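Local atomic coordinates of aminotransferase AspB (Helicobacter pylori 26695, PDB entry 3EZS), a protein that probably acts as a pyridoxal phosphate-dependent transaminase of the class I and II family, working as a two-subunit assembly. Residues L52-K57 with S264-Q269; S58-S63 with L85-G90; A66-F71 with L238-I243. One frame throughout, in Å; residues are numbered along the deposited sequence. Where two conformers were deposited one is given.

Interaction 1: L52-K57 with S264-Q269; sequences LNIYPK and SANAIQ. With PO4 (phosphate ion), chain G.
The loop 52-57, which reaches a phosphate ion bound by the other subunit, lays Pro56 against the start of helix 266-277, mainly on Ser264 and Asn266. The proline ring points its CB at Ser264 O, only 3.0 Å away, and CG sits almost as near, so two ring carbons press on one carbonyl oxygen. That oxygen is also held from its own segment: Gln269 NE2 donates to Ser264 O over 3.1 Å, nearly straight at 168°, with the acceptor close to the amide plane. Gln269 OE1 accepts from Glu61 N, which fixes the amide at both ends.

No direct hydrogen bond crosses the contact; three waters make the bridges. Water 2 accepts from Lys57 N (2.9 Å) and from Gln269 NE2, and donates to Asn266 OD1 (2.8 Å). Water 3 donates to Lys57 O (2.7 Å) and accepts from Ser264 N, while water 1 links Ile54 O to Asn266 N, just after the N-cap residue Ala265. In this fold type I aminotransferase architecture the loop has a second job. With chi1 at -160° the Tyr55 ring swings away from 264-269, and its OH makes a weak bond to phosphate O2 (3.1 Å); Ser91, Arg92, Ser228, Ser230 and Arg239 of the second subunit hold the same ion, consistent with the seat of a pyridoxal phosphate group.

At the flanks, Ile54 crosses Asn266 at about a right angle, CG2 beside ND2, and Leu52 CD2 meets Ala265 CB at 4.0 Å. Thr37 of the second subunit packs on Leu52.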
ATOM      1  N   LEU A  52      -1.151   1.286  18.474  1.00 34.38           N
ATOM      2  CA  LEU A  52      -0.163   1.842  17.538  1.00 34.03           C
ATOM      3  C   LEU A  52       1.202   1.173  17.638  1.00 32.95           C
ATOM      4  O   LEU A  52       1.992   1.230  16.691  1.00 33.54           O
ATOM      5  CB  LEU A  52      -0.001   3.359  17.736  1.00 33.86           C
ATOM      6  CG  LEU A  52      -1.074   4.266  17.111  1.00 35.74           C
ATOM      7  CD1 LEU A  52      -0.822   5.751  17.458  1.00 31.23           C
ATOM      8  CD2 LEU A  52      -1.151   4.066  15.603  1.00 25.75           C
ATOM      9  N   ASN A  53       1.466   0.534  18.768  1.00 32.58           N
ATOM     10  CA  ASN A  53       2.720  -0.182  18.975  1.00 33.65           C
ATOM     11  C   ASN A  53       2.743  -1.597  18.396  1.00 33.70           C
ATOM     12  O   ASN A  53       3.745  -2.273  18.499  1.00 34.73           O
ATOM     13  CB  ASN A  53       3.109  -0.216  20.459  1.00 32.91           C
ATOM     14  CG  ASN A  53       2.159  -1.060  21.328  1.00 34.07           C
ATOM     15  OD1 ASN A  53       0.992  -1.260  21.011  1.00 32.83           O
ATOM     16  ND2 ASN A  53       2.679  -1.538  22.445  1.00 34.01           N
ATOM     17  N   ILE A  54       1.650  -2.032  17.776  1.00 36.52           N
ATOM     18  CA  ILE A  54       1.549  -3.375  17.202  1.00 35.85           C
ATOM     19  C   ILE A  54       1.759  -3.301  15.683  1.00 37.14           C
ATOM     20  O   ILE A  54       1.139  -2.481  15.003  1.00 36.19           O
ATOM     21  CB  ILE A  54       0.157  -4.001  17.501  1.00 35.64           C
ATOM     22  CG1 ILE A  54      -0.152  -3.999  19.008  1.00 39.42           C
ATOM     23  CG2 ILE A  54       0.040  -5.418  16.925  1.00 32.49           C
ATOM     24  CD1 ILE A  54       0.875  -4.706  19.886  1.00 41.26           C
ATOM     25  N   TYR A  55       2.638  -4.153  15.163  1.00 38.44           N
ATOM     26  CA  TYR A  55       2.912  -4.188  13.733  1.00 41.23           C
ATOM     27  C   TYR A  55       1.690  -4.842  13.071  1.00 40.37           C
ATOM     28  O   TYR A  55       1.396  -6.006  13.329  1.00 41.94           O
ATOM     29  CB  TYR A  55       4.202  -4.974  13.448  1.00 43.10           C
ATOM     30  CG  TYR A  55       4.821  -4.669  12.093  1.00 47.16           C
ATOM     31  CD1 TYR A  55       4.250  -5.165  10.906  1.00 52.41           C
ATOM     32  CD2 TYR A  55       5.980  -3.908  11.996  1.00 43.87           C
ATOM     33  CE1 TYR A  55       4.814  -4.889   9.649  1.00 52.95           C
ATOM     34  CE2 TYR A  55       6.558  -3.627  10.748  1.00 51.86           C
ATOM     35  CZ  TYR A  55       5.971  -4.122   9.572  1.00 53.21           C
ATOM     36  OH  TYR A  55       6.549  -3.860   8.332  1.00 50.39           O
ATOM     37  N   PRO A  56       0.962  -4.103  12.234  1.00 40.16           N
ATOM     38  CA  PRO A  56      -0.251  -4.735  11.671  1.00 42.30           C
ATOM     39  C   PRO A  56      -0.003  -5.887  10.683  1.00 43.16           C
ATOM     40  O   PRO A  56       0.999  -5.888   9.972  1.00 42.07           O
ATOM     41  CB  PRO A  56      -0.970  -3.588  10.958  1.00 42.54           C
ATOM     42  CG  PRO A  56      -0.147  -2.344  11.176  1.00 42.89           C
ATOM     43  CD  PRO A  56       1.173  -2.730  11.748  1.00 41.31           C
ATOM     44  N   LYS A  57      -0.943  -6.835  10.639  1.00 43.98           N
ATOM     45  CA  LYS A  57      -0.852  -8.026   9.783  1.00 44.12           C
ATOM     46  C   LYS A  57      -1.259  -7.694   8.342  1.00 41.75           C
ATOM     47  O   LYS A  57      -2.209  -6.927   8.123  1.00 38.92           O
ATOM     48  CB  LYS A  57      -1.809  -9.115  10.295  1.00 46.63           C
ATOM     49  CG  LYS A  57      -1.714  -9.526  11.785  1.00 49.79           C
ATOM     50  CD  LYS A  57      -2.898 -10.483  12.164  1.00 48.46           C
ATOM     51  CE  LYS A  57      -2.915 -10.890  13.652  1.00 55.45           C
ATOM     52  N   SER A 264      -2.363  -1.299   7.742  1.00 42.62           N
ATOM     53  CA  SER A 264      -3.010  -0.186   8.413  1.00 41.49           C
ATOM     54  C   SER A 264      -3.010  -0.399   9.933  1.00 39.68           C
ATOM     55  O   SER A 264      -3.075  -1.527  10.401  1.00 36.95           O
ATOM     56  CB  SER A 264      -4.444  -0.131   7.888  1.00 40.10           C
ATOM     57  OG  SER A 264      -5.060   1.091   8.181  1.00 53.35           O
ATOM     58  N   ALA A 265      -2.944   0.693  10.692  1.00 38.79           N
ATOM     59  CA  ALA A 265      -3.001   0.644  12.151  1.00 37.15           C
ATOM     60  C   ALA A 265      -4.206  -0.156  12.667  1.00 37.02           C
ATOM     61  O   ALA A 265      -5.309  -0.037  12.139  1.00 36.40           O
ATOM     62  CB  ALA A 265      -3.077   2.054  12.696  1.00 38.98           C
ATOM     63  N   ASN A 266      -4.006  -0.949  13.715  1.00 36.67           N
ATOM     64  CA  ASN A 266      -5.114  -1.723  14.283  1.00 37.38           C
ATOM     65  C   ASN A 266      -6.266  -0.817  14.733  1.00 37.00           C
ATOM     66  O   ASN A 266      -7.439  -1.216  14.722  1.00 39.45           O
ATOM     67  CB  ASN A 266      -4.624  -2.624  15.429  1.00 37.15           C
ATOM     68  CG  ASN A 266      -3.791  -3.811  14.935  1.00 38.56           C
ATOM     69  OD1 ASN A 266      -3.453  -3.904  13.754  1.00 43.38           O
ATOM     70  ND2 ASN A 266      -3.470  -4.729  15.845  1.00 35.36           N
ATOM     71  N   ALA A 267      -5.929   0.406  15.121  1.00 35.89           N
ATOM     72  CA  ALA A 267      -6.915   1.391  15.528  1.00 34.57           C
ATOM     73  C   ALA A 267      -7.757   1.805  14.331  1.00 36.39           C
ATOM     74  O   ALA A 267      -8.971   2.017  14.469  1.00 38.94           O
ATOM     75  CB  ALA A 267      -6.224   2.580  16.148  1.00 33.41           C
ATOM     76  N   ILE A 268      -7.121   1.943  13.157  1.00 35.95           N
ATOM     77  CA  ILE A 268      -7.846   2.269  11.932  1.00 35.60           C
ATOM     78  C   ILE A 268      -8.768   1.109  11.545  1.00 36.50           C
ATOM     79  O   ILE A 268      -9.913   1.322  11.113  1.00 37.71           O
ATOM     80  CB  ILE A 268      -6.889   2.580  10.748  1.00 35.86           C
ATOM     81  CG1 ILE A 268      -6.199   3.951  10.932  1.00 37.87           C
ATOM     82  CG2 ILE A 268      -7.642   2.523   9.402  1.00 31.40           C
ATOM     83  CD1 ILE A 268      -7.111   5.221  10.831  1.00 31.77           C
ATOM     84  N   GLN A 269      -8.265  -0.114  11.706  1.00 35.93           N
ATOM     85  CA  GLN A 269      -9.034  -1.319  11.427  1.00 34.67           C
ATOM     86  C   GLN A 269     -10.234  -1.461  12.373  1.00 36.59           C
ATOM     87  O   GLN A 269     -11.275  -1.954  11.950  1.00 34.58           O
ATOM     88  CB  GLN A 269      -8.160  -2.549  11.542  1.00 35.28           C
ATOM     89  CG  GLN A 269      -6.912  -2.574  10.628  1.00 36.58           C
ATOM     90  CD  GLN A 269      -6.247  -3.929  10.618  1.00 37.70           C
ATOM     91  OE1 GLN A 269      -6.939  -4.946  10.591  1.00 39.84           O
ATOM     92  NE2 GLN A 269      -4.905  -3.960  10.621  1.00 39.74           N
TER
HETATM   93  P   PO4 G 376       8.373  -0.864   8.584  1.00 38.07           P
HETATM   94  O1  PO4 G 376       7.594  -0.835   7.308  1.00 48.27           O
HETATM   95  O2  PO4 G 376       9.091  -2.169   8.600  1.00 47.86           O
HETATM   96  O3  PO4 G 376       7.479  -0.689   9.781  1.00 44.31           O
HETATM   97  O4  PO4 G 376       9.327   0.275   8.523  1.00 40.29           O
HETATM   98  O   HOH W   1      -1.294  -1.087  14.971  1.00 29.70           O
HETATM   99  O   HOH W   2      -3.435  -6.078  11.950  1.00 29.74           O
HETATM  100  O   HOH W   3      -3.015  -4.356   7.959  1.00 40.65           O

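Interaction 2: S58-S63 with L85-G90; sequences SAFEES and LISTLG
Phe60, in the turn just ahead of helix 62-76, leans its ring on Ser87, Thr88 and Leu89, where the outermost strand 85-88 of the large mixed sheet of this fold type I aminotransferase runs into its following loop.

The van der Waals packing comes almost entirely from that one ring. With CG beside the backbone N (chi1 -65°), the phenyl reaches along the strand: CD1 lies 3.5 Å from Ser87 CB, CE1 is 3.3 Å from Ser87 O, and CZ arrives at the peptide joining Thr88 to Leu89. Farther on, Leu89 CD1 meets the edge of the ring in its plane, 4.0 Å from Phe60 CZ, the two side chains crossing at about a right angle. Leu89 also packs against Leu89 of the second subunit, which brings this contact up to the dimer interface.

Polar links between the segments run through water. Water 4, level with the ring edge, donates to Ser58 O at 2.7 Å and to Ser87 O at 2.6 Å. Water 5 donates to Ala59 O (2.7 Å) and accepts from Ser87 N (2.9 Å). The pair thus ties both backbone polar groups of Ser87 to the turn.

Within the strand's exit, an inverse gamma turn centred on Leu89 bends the chain back, and Thr88 OG1 donates to Gly90 O at 2.7 Å.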
ATOM      1  N   SER A  58      -0.601  -8.310   7.359  1.00 39.73           N
ATOM      2  CA  SER A  58      -0.946  -8.059   5.956  1.00 42.54           C
ATOM      3  C   SER A  58      -2.374  -8.515   5.622  1.00 42.43           C
ATOM      4  O   SER A  58      -3.019  -7.935   4.744  1.00 42.19           O
ATOM      5  CB  SER A  58       0.067  -8.680   4.997  1.00 43.37           C
ATOM      6  OG  SER A  58       0.092 -10.081   5.087  1.00 45.27           O
ATOM      7  N   ALA A  59      -2.853  -9.537   6.344  1.00 42.41           N
ATOM      8  CA  ALA A  59      -4.208 -10.074   6.190  1.00 40.74           C
ATOM      9  C   ALA A  59      -5.268  -9.244   6.922  1.00 40.85           C
ATOM     10  O   ALA A  59      -6.466  -9.506   6.768  1.00 41.05           O
ATOM     11  CB  ALA A  59      -4.256 -11.499   6.704  1.00 36.51           C
ATOM     12  N   PHE A  60      -4.833  -8.260   7.713  1.00 41.51           N
ATOM     13  CA  PHE A  60      -5.716  -7.453   8.558  1.00 39.49           C
ATOM     14  C   PHE A  60      -6.296  -8.356   9.654  1.00 39.54           C
ATOM     15  O   PHE A  60      -6.213  -9.572   9.576  1.00 38.37           O
ATOM     16  CB  PHE A  60      -6.834  -6.762   7.764  1.00 38.52           C
ATOM     17  CG  PHE A  60      -6.347  -5.726   6.784  1.00 40.20           C
ATOM     18  CD1 PHE A  60      -5.822  -6.095   5.568  1.00 39.91           C
ATOM     19  CD2 PHE A  60      -6.454  -4.377   7.074  1.00 40.11           C
ATOM     20  CE1 PHE A  60      -5.394  -5.153   4.661  1.00 42.21           C
ATOM     21  CE2 PHE A  60      -6.018  -3.422   6.170  1.00 43.99           C
ATOM     22  CZ  PHE A  60      -5.495  -3.811   4.958  1.00 38.51           C
ATOM     23  N   GLU A  61      -6.888  -7.746  10.667  1.00 39.57           N
ATOM     24  CA  GLU A  61      -7.424  -8.477  11.797  1.00 39.88           C
ATOM     25  C   GLU A  61      -8.610  -9.352  11.426  1.00 40.18           C
ATOM     26  O   GLU A  61      -9.437  -8.971  10.608  1.00 38.48           O
ATOM     27  CB  GLU A  61      -7.824  -7.493  12.909  1.00 40.62           C
ATOM     28  CG  GLU A  61      -6.633  -6.789  13.562  1.00 40.20           C
ATOM     29  CD  GLU A  61      -5.670  -7.789  14.184  1.00 42.95           C
ATOM     30  OE1 GLU A  61      -6.098  -8.520  15.100  1.00 51.64           O
ATOM     31  OE2 GLU A  61      -4.491  -7.850  13.763  1.00 40.83           O
ATOM     32  N   GLU A  62      -8.681 -10.522  12.056  1.00 41.28           N
ATOM     33  CA  GLU A  62      -9.782 -11.458  11.864  1.00 44.35           C
ATOM     34  C   GLU A  62     -11.135 -10.818  12.097  1.00 41.48           C
ATOM     35  O   GLU A  62     -12.094 -11.149  11.411  1.00 40.22           O
ATOM     36  CB  GLU A  62      -9.653 -12.646  12.827  1.00 46.59           C
ATOM     37  CG  GLU A  62      -8.645 -13.677  12.379  1.00 57.46           C
ATOM     38  CD  GLU A  62      -9.048 -14.284  11.052  1.00 68.47           C
ATOM     39  OE1 GLU A  62     -10.233 -14.677  10.914  1.00 72.79           O
ATOM     40  OE2 GLU A  62      -8.191 -14.353  10.148  1.00 70.75           O
ATOM     41  N   SER A  63     -11.204  -9.915  13.079  1.00 40.55           N
ATOM     42  CA  SER A  63     -12.447  -9.249  13.415  1.00 40.23           C
ATOM     43  C   SER A  63     -12.916  -8.361  12.265  1.00 38.17           C
ATOM     44  O   SER A  63     -14.087  -8.274  12.007  1.00 39.96           O
ATOM     45  CB  SER A  63     -12.289  -8.463  14.717  1.00 42.84           C
ATOM     46  OG  SER A  63     -11.244  -7.509  14.632  1.00 43.03           O
ATOM     47  N   LEU A  85     -12.798 -14.144   0.978  1.00 40.97           N
ATOM     48  CA  LEU A  85     -12.744 -12.687   1.131  1.00 40.09           C
ATOM     49  C   LEU A  85     -11.396 -12.291   1.696  1.00 39.75           C
ATOM     50  O   LEU A  85     -10.927 -12.894   2.662  1.00 41.24           O
ATOM     51  CB  LEU A  85     -13.880 -12.194   2.009  1.00 39.51           C
ATOM     52  CG  LEU A  85     -13.928 -10.683   2.271  1.00 35.21           C
ATOM     53  CD1 LEU A  85     -15.374 -10.199   2.367  1.00 30.82           C
ATOM     54  CD2 LEU A  85     -13.125 -10.290   3.510  1.00 33.10           C
ATOM     55  N   ILE A  86     -10.748 -11.335   1.040  1.00 40.50           N
ATOM     56  CA  ILE A  86      -9.478 -10.780   1.505  1.00 40.48           C
ATOM     57  C   ILE A  86      -9.682  -9.294   1.799  1.00 40.58           C
ATOM     58  O   ILE A  86     -10.279  -8.595   0.988  1.00 40.38           O
ATOM     59  CB  ILE A  86      -8.323 -10.996   0.472  1.00 41.72           C
ATOM     60  CG1 ILE A  86      -7.825 -12.457   0.509  1.00 41.16           C
ATOM     61  CG2 ILE A  86      -7.124 -10.071   0.757  1.00 39.13           C
ATOM     62  CD1 ILE A  86      -6.622 -12.729  -0.364  1.00 38.93           C
ATOM     63  N   SER A  87      -9.207  -8.837   2.966  1.00 40.49           N
ATOM     64  CA  SER A  87      -9.284  -7.428   3.385  0.50 39.11           C
ATOM     65  C   SER A  87      -8.178  -6.651   2.684  1.00 39.32           C
ATOM     66  O   SER A  87      -7.025  -7.125   2.632  1.00 39.84           O
ATOM     67  CB  SER A  87      -9.080  -7.290   4.903  0.50 38.54           C
ATOM     68  OG  SER A  87     -10.135  -7.862   5.661  0.50 37.52           O
ATOM     69  N   THR A  88      -8.503  -5.464   2.167  1.00 39.44           N
ATOM     70  CA  THR A  88      -7.534  -4.644   1.430  1.00 38.68           C
ATOM     71  C   THR A  88      -7.519  -3.172   1.891  1.00 39.62           C
ATOM     72  O   THR A  88      -8.397  -2.726   2.626  1.00 36.56           O
ATOM     73  CB  THR A  88      -7.826  -4.713  -0.090  1.00 37.95           C
ATOM     74  OG1 THR A  88      -9.050  -4.029  -0.385  1.00 39.68           O
ATOM     75  CG2 THR A  88      -7.938  -6.156  -0.554  1.00 36.72           C
ATOM     76  N   LEU A  89      -6.509  -2.435   1.434  1.00 39.17           N
ATOM     77  CA  LEU A  89      -6.307  -1.048   1.815  1.00 41.28           C
ATOM     78  C   LEU A  89      -7.055  -0.143   0.836  1.00 42.71           C
ATOM     79  O   LEU A  89      -6.454   0.649   0.123  1.00 44.96           O
ATOM     80  CB  LEU A  89      -4.797  -0.734   1.827  1.00 42.67           C
ATOM     81  CG  LEU A  89      -4.383   0.423   2.728  1.00 42.95           C
ATOM     82  CD1 LEU A  89      -4.600  -0.028   4.189  1.00 38.08           C
ATOM     83  CD2 LEU A  89      -2.957   0.845   2.493  1.00 35.97           C
ATOM     84  N   GLY A  90      -8.381  -0.239   0.837  1.00 42.38           N
ATOM     85  CA  GLY A  90      -9.205   0.466  -0.139  1.00 43.88           C
ATOM     86  C   GLY A  90      -9.276  -0.380  -1.402  1.00 43.99           C
ATOM     87  O   GLY A  90      -8.776  -1.504  -1.427  1.00 46.67           O
TER
HETATM   88  O   HOH W   4      -4.795  -8.541   2.827  1.00 33.36           O
HETATM   89  O   HOH W   5      -7.511 -10.584   4.506  1.00 32.64           O

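Interaction 3: A66-F71 with L238-I243; sequences AAQRGF and LRSGFI. With PO4 (phosphate ion), chain C.
Gly241 O is gripped twice: Gln68 NE2 of the helix donates to it over 3.0 Å, and the peptide N of Thr88 in the neighbouring strand holds it across the sheet. The glutamine bond is bent, 139° at the hydrogen, and its donor stands well above the carbonyl plane, 65° out of it, away from the lone pairs. Ser240 OG lies 3.4 Å from Gln68 NE2 and is hydrogen-bonded to Trp276 NE1.

The rest of the Gln68 side chain, extended beyond CG, slides past Phe242 in the opposite direction, with CD 3.9 Å from Phe242 CD2 and OE1 3.8 Å from Phe242 CB; OE1 accepts from Ser87 OG. Here helix 62-76 packs on the sheet of the large domain, the axis of 66-71 coming within 10.0 Å of that of strand 241-243. Phe242 holds CG between its backbone N and carbonyl carbon (chi1 65°), turning the ring to Gln68 and Phe71. Phe71 crosses it at about a right angle, CD2 reaching the edge of the Phe242 ring 4.1 Å from CE2. Trp276 meets both phenylalanine rings, and His227 lies nearly parallel to that of Phe242.

Arg239 bends at chi2 and chi3 to present its guanidinium edge to a phosphate ion: NH2 donates to O2 at 2.8 Å and NH1 to O3 at 3.1 Å. Ser91, Arg92, Ser228 and Ser230 also hydrogen-bond the ion, consistent with the place of the cofactor's phosphate.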
ATOM      1  N   ALA A  66     -14.278 -10.699   9.365  1.00 36.87           N
ATOM      2  CA  ALA A  66     -15.612 -11.165   9.770  1.00 36.68           C
ATOM      3  C   ALA A  66     -16.669 -10.063   9.609  1.00 36.86           C
ATOM      4  O   ALA A  66     -17.759 -10.332   9.128  1.00 37.85           O
ATOM      5  CB  ALA A  66     -15.586 -11.690  11.217  1.00 34.75           C
ATOM      6  N   ALA A  67     -16.351  -8.828  10.004  1.00 38.86           N
ATOM      7  CA  ALA A  67     -17.288  -7.703   9.821  1.00 39.47           C
ATOM      8  C   ALA A  67     -17.561  -7.475   8.337  1.00 40.80           C
ATOM      9  O   ALA A  67     -18.692  -7.152   7.948  1.00 43.28           O
ATOM     10  CB  ALA A  67     -16.751  -6.419  10.453  1.00 39.17           C
ATOM     11  N   GLN A  68     -16.536  -7.632   7.499  1.00 40.25           N
ATOM     12  CA  GLN A  68     -16.716  -7.448   6.061  1.00 39.28           C
ATOM     13  C   GLN A  68     -17.582  -8.566   5.464  1.00 40.33           C
ATOM     14  O   GLN A  68     -18.427  -8.320   4.589  1.00 37.44           O
ATOM     15  CB  GLN A  68     -15.360  -7.333   5.369  1.00 39.00           C
ATOM     16  CG  GLN A  68     -14.618  -6.023   5.714  1.00 44.54           C
ATOM     17  CD  GLN A  68     -13.251  -5.913   5.054  1.00 40.72           C
ATOM     18  OE1 GLN A  68     -12.534  -6.906   4.932  1.00 44.57           O
ATOM     19  NE2 GLN A  68     -12.875  -4.698   4.652  1.00 36.81           N
ATOM     20  N   ARG A  69     -17.364  -9.798   5.931  1.00 40.80           N
ATOM     21  CA  ARG A  69     -18.186 -10.916   5.493  1.00 40.26           C
ATOM     22  C   ARG A  69     -19.643 -10.708   5.938  1.00 39.33           C
ATOM     23  O   ARG A  69     -20.571 -10.969   5.174  1.00 39.49           O
ATOM     24  CB  ARG A  69     -17.650 -12.252   6.009  1.00 40.48           C
ATOM     25  CG  ARG A  69     -16.285 -12.610   5.446  1.00 39.81           C
ATOM     26  CD  ARG A  69     -15.958 -14.100   5.587  1.00 43.27           C
ATOM     27  NE  ARG A  69     -15.921 -14.542   6.976  1.00 39.23           N
ATOM     28  CZ  ARG A  69     -14.889 -14.385   7.803  1.00 50.38           C
ATOM     29  NH1 ARG A  69     -13.772 -13.791   7.404  1.00 51.38           N
ATOM     30  NH2 ARG A  69     -14.980 -14.823   9.047  1.00 50.84           N
ATOM     31  N   GLY A  70     -19.840 -10.244   7.168  1.00 37.73           N
ATOM     32  CA  GLY A  70     -21.191  -9.984   7.686  1.00 38.87           C
ATOM     33  C   GLY A  70     -21.928  -8.983   6.809  1.00 39.46           C
ATOM     34  O   GLY A  70     -23.103  -9.171   6.486  1.00 38.75           O
ATOM     35  N   PHE A  71     -21.216  -7.927   6.419  1.00 39.26           N
ATOM     36  CA  PHE A  71     -21.736  -6.937   5.473  1.00 40.14           C
ATOM     37  C   PHE A  71     -22.217  -7.593   4.172  1.00 39.93           C
ATOM     38  O   PHE A  71     -23.335  -7.325   3.707  1.00 41.32           O
ATOM     39  CB  PHE A  71     -20.689  -5.853   5.145  1.00 38.68           C
ATOM     40  CG  PHE A  71     -21.050  -5.042   3.933  1.00 41.15           C
ATOM     41  CD1 PHE A  71     -22.083  -4.119   3.991  1.00 40.07           C
ATOM     42  CD2 PHE A  71     -20.407  -5.246   2.730  1.00 40.98           C
ATOM     43  CE1 PHE A  71     -22.452  -3.427   2.889  1.00 40.74           C
ATOM     44  CE2 PHE A  71     -20.776  -4.555   1.623  1.00 39.13           C
ATOM     45  CZ  PHE A  71     -21.787  -3.615   1.708  1.00 38.12           C
ATOM     46  N   LEU A 238     -10.032   5.985   6.033  1.00 40.15           N
ATOM     47  CA  LEU A 238      -9.831   4.683   6.654  1.00 41.54           C
ATOM     48  C   LEU A 238      -9.075   3.702   5.741  1.00 41.91           C
ATOM     49  O   LEU A 238      -8.406   2.802   6.246  1.00 44.71           O
ATOM     50  CB  LEU A 238     -11.174   4.072   7.119  1.00 42.16           C
ATOM     51  CG  LEU A 238     -11.846   4.736   8.330  1.00 42.62           C
ATOM     52  CD1 LEU A 238     -13.212   4.136   8.592  1.00 42.14           C
ATOM     53  CD2 LEU A 238     -11.010   4.647   9.613  1.00 34.26           C
ATOM     54  N   ARG A 239      -9.164   3.903   4.420  1.00 40.18           N
ATOM     55  CA  ARG A 239      -8.516   3.053   3.424  1.00 39.14           C
ATOM     56  C   ARG A 239      -8.903   1.601   3.679  1.00 37.93           C
ATOM     57  O   ARG A 239      -8.053   0.759   3.948  1.00 40.23           O
ATOM     58  CB  ARG A 239      -6.979   3.203   3.441  1.00 37.19           C
ATOM     59  CG  ARG A 239      -6.427   4.613   3.468  1.00 39.80           C
ATOM     60  CD  ARG A 239      -6.890   5.531   2.324  1.00 40.25           C
ATOM     61  NE  ARG A 239      -6.833   4.902   1.007  1.00 41.63           N
ATOM     62  CZ  ARG A 239      -7.855   4.641   0.191  1.00 42.63           C
ATOM     63  NH1 ARG A 239      -9.110   4.958   0.477  1.00 48.21           N
ATOM     64  NH2 ARG A 239      -7.595   4.050  -0.965  1.00 44.82           N
ATOM     65  N   SER A 240     -10.198   1.325   3.617  1.00 39.34           N
ATOM     66  CA  SER A 240     -10.717  -0.013   3.832  1.00 40.10           C
ATOM     67  C   SER A 240     -11.569  -0.495   2.660  1.00 39.74           C
ATOM     68  O   SER A 240     -12.493   0.178   2.211  1.00 39.82           O
ATOM     69  CB  SER A 240     -11.543  -0.105   5.121  1.00 40.66           C
ATOM     70  OG  SER A 240     -11.952  -1.451   5.325  1.00 37.09           O
ATOM     71  N   GLY A 241     -11.244  -1.689   2.202  1.00 38.63           N
ATOM     72  CA  GLY A 241     -11.947  -2.340   1.117  1.00 38.13           C
ATOM     73  C   GLY A 241     -11.706  -3.825   1.243  1.00 37.34           C
ATOM     74  O   GLY A 241     -11.115  -4.289   2.231  1.00 37.51           O
ATOM     75  N   PHE A 242     -12.211  -4.562   0.264  1.00 38.21           N
ATOM     76  CA  PHE A 242     -12.009  -5.990   0.191  1.00 37.80           C
ATOM     77  C   PHE A 242     -12.185  -6.496  -1.232  1.00 38.11           C
ATOM     78  O   PHE A 242     -12.652  -5.776  -2.128  1.00 37.96           O
ATOM     79  CB  PHE A 242     -12.895  -6.767   1.196  1.00 38.73           C
ATOM     80  CG  PHE A 242     -14.396  -6.685   0.953  1.00 39.70           C
ATOM     81  CD1 PHE A 242     -15.026  -7.552   0.059  1.00 37.64           C
ATOM     82  CD2 PHE A 242     -15.183  -5.809   1.688  1.00 41.50           C
ATOM     83  CE1 PHE A 242     -16.409  -7.495  -0.145  1.00 39.24           C
ATOM     84  CE2 PHE A 242     -16.559  -5.754   1.496  1.00 41.18           C
ATOM     85  CZ  PHE A 242     -17.170  -6.604   0.580  1.00 37.72           C
ATOM     86  N   ILE A 243     -11.745  -7.727  -1.420  1.00 38.11           N
ATOM     87  CA  ILE A 243     -11.901  -8.468  -2.659  1.00 37.28           C
ATOM     88  C   ILE A 243     -12.448  -9.836  -2.242  1.00 39.02           C
ATOM     89  O   ILE A 243     -11.914 -10.472  -1.327  1.00 39.09           O
ATOM     90  CB  ILE A 243     -10.606  -8.575  -3.477  1.00 37.16           C
ATOM     91  CG1 ILE A 243     -10.871  -9.342  -4.775  1.00 35.53           C
ATOM     92  CG2 ILE A 243      -9.484  -9.220  -2.670  1.00 34.96           C
ATOM     93  CD1 ILE A 243      -9.770  -9.201  -5.779  1.00 38.34           C
TER
HETATM   94  P   PO4 C 376     -10.990   3.743  -2.768  1.00 38.17           P
HETATM   95  O1  PO4 C 376     -11.586   2.498  -2.173  1.00 41.02           O
HETATM   96  O2  PO4 C 376      -9.524   3.575  -2.983  1.00 37.69           O
HETATM   97  O3  PO4 C 376     -11.177   4.879  -1.826  1.00 37.68           O
HETATM   98  O4  PO4 C 376     -11.622   3.976  -4.107  1.00 45.59           O

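Overall arrangement
From the N terminus, 52-57 runs straight into 58-63, and helix 62-76 then carries 66-71. Interaction 2 closes the shortest loop, from the start of that helix to strand 85-88. Interaction 3 brings the helix back to strand 241-245 after 166 intervening residues; it crosses interaction 2 along the chain and meets it in space, since the two strands are neighbours in the large sheet and Ile86 N bonds Ile243 O. Interaction 1 closes the widest loop, with both others lying inside it, and joins the dimer-facing loop to helix 266-277; Ser264 CB packs on Leu89 CD1 of interaction 2. All three reach the second subunit, and interactions 1 and 3 each carry a bound phosphate.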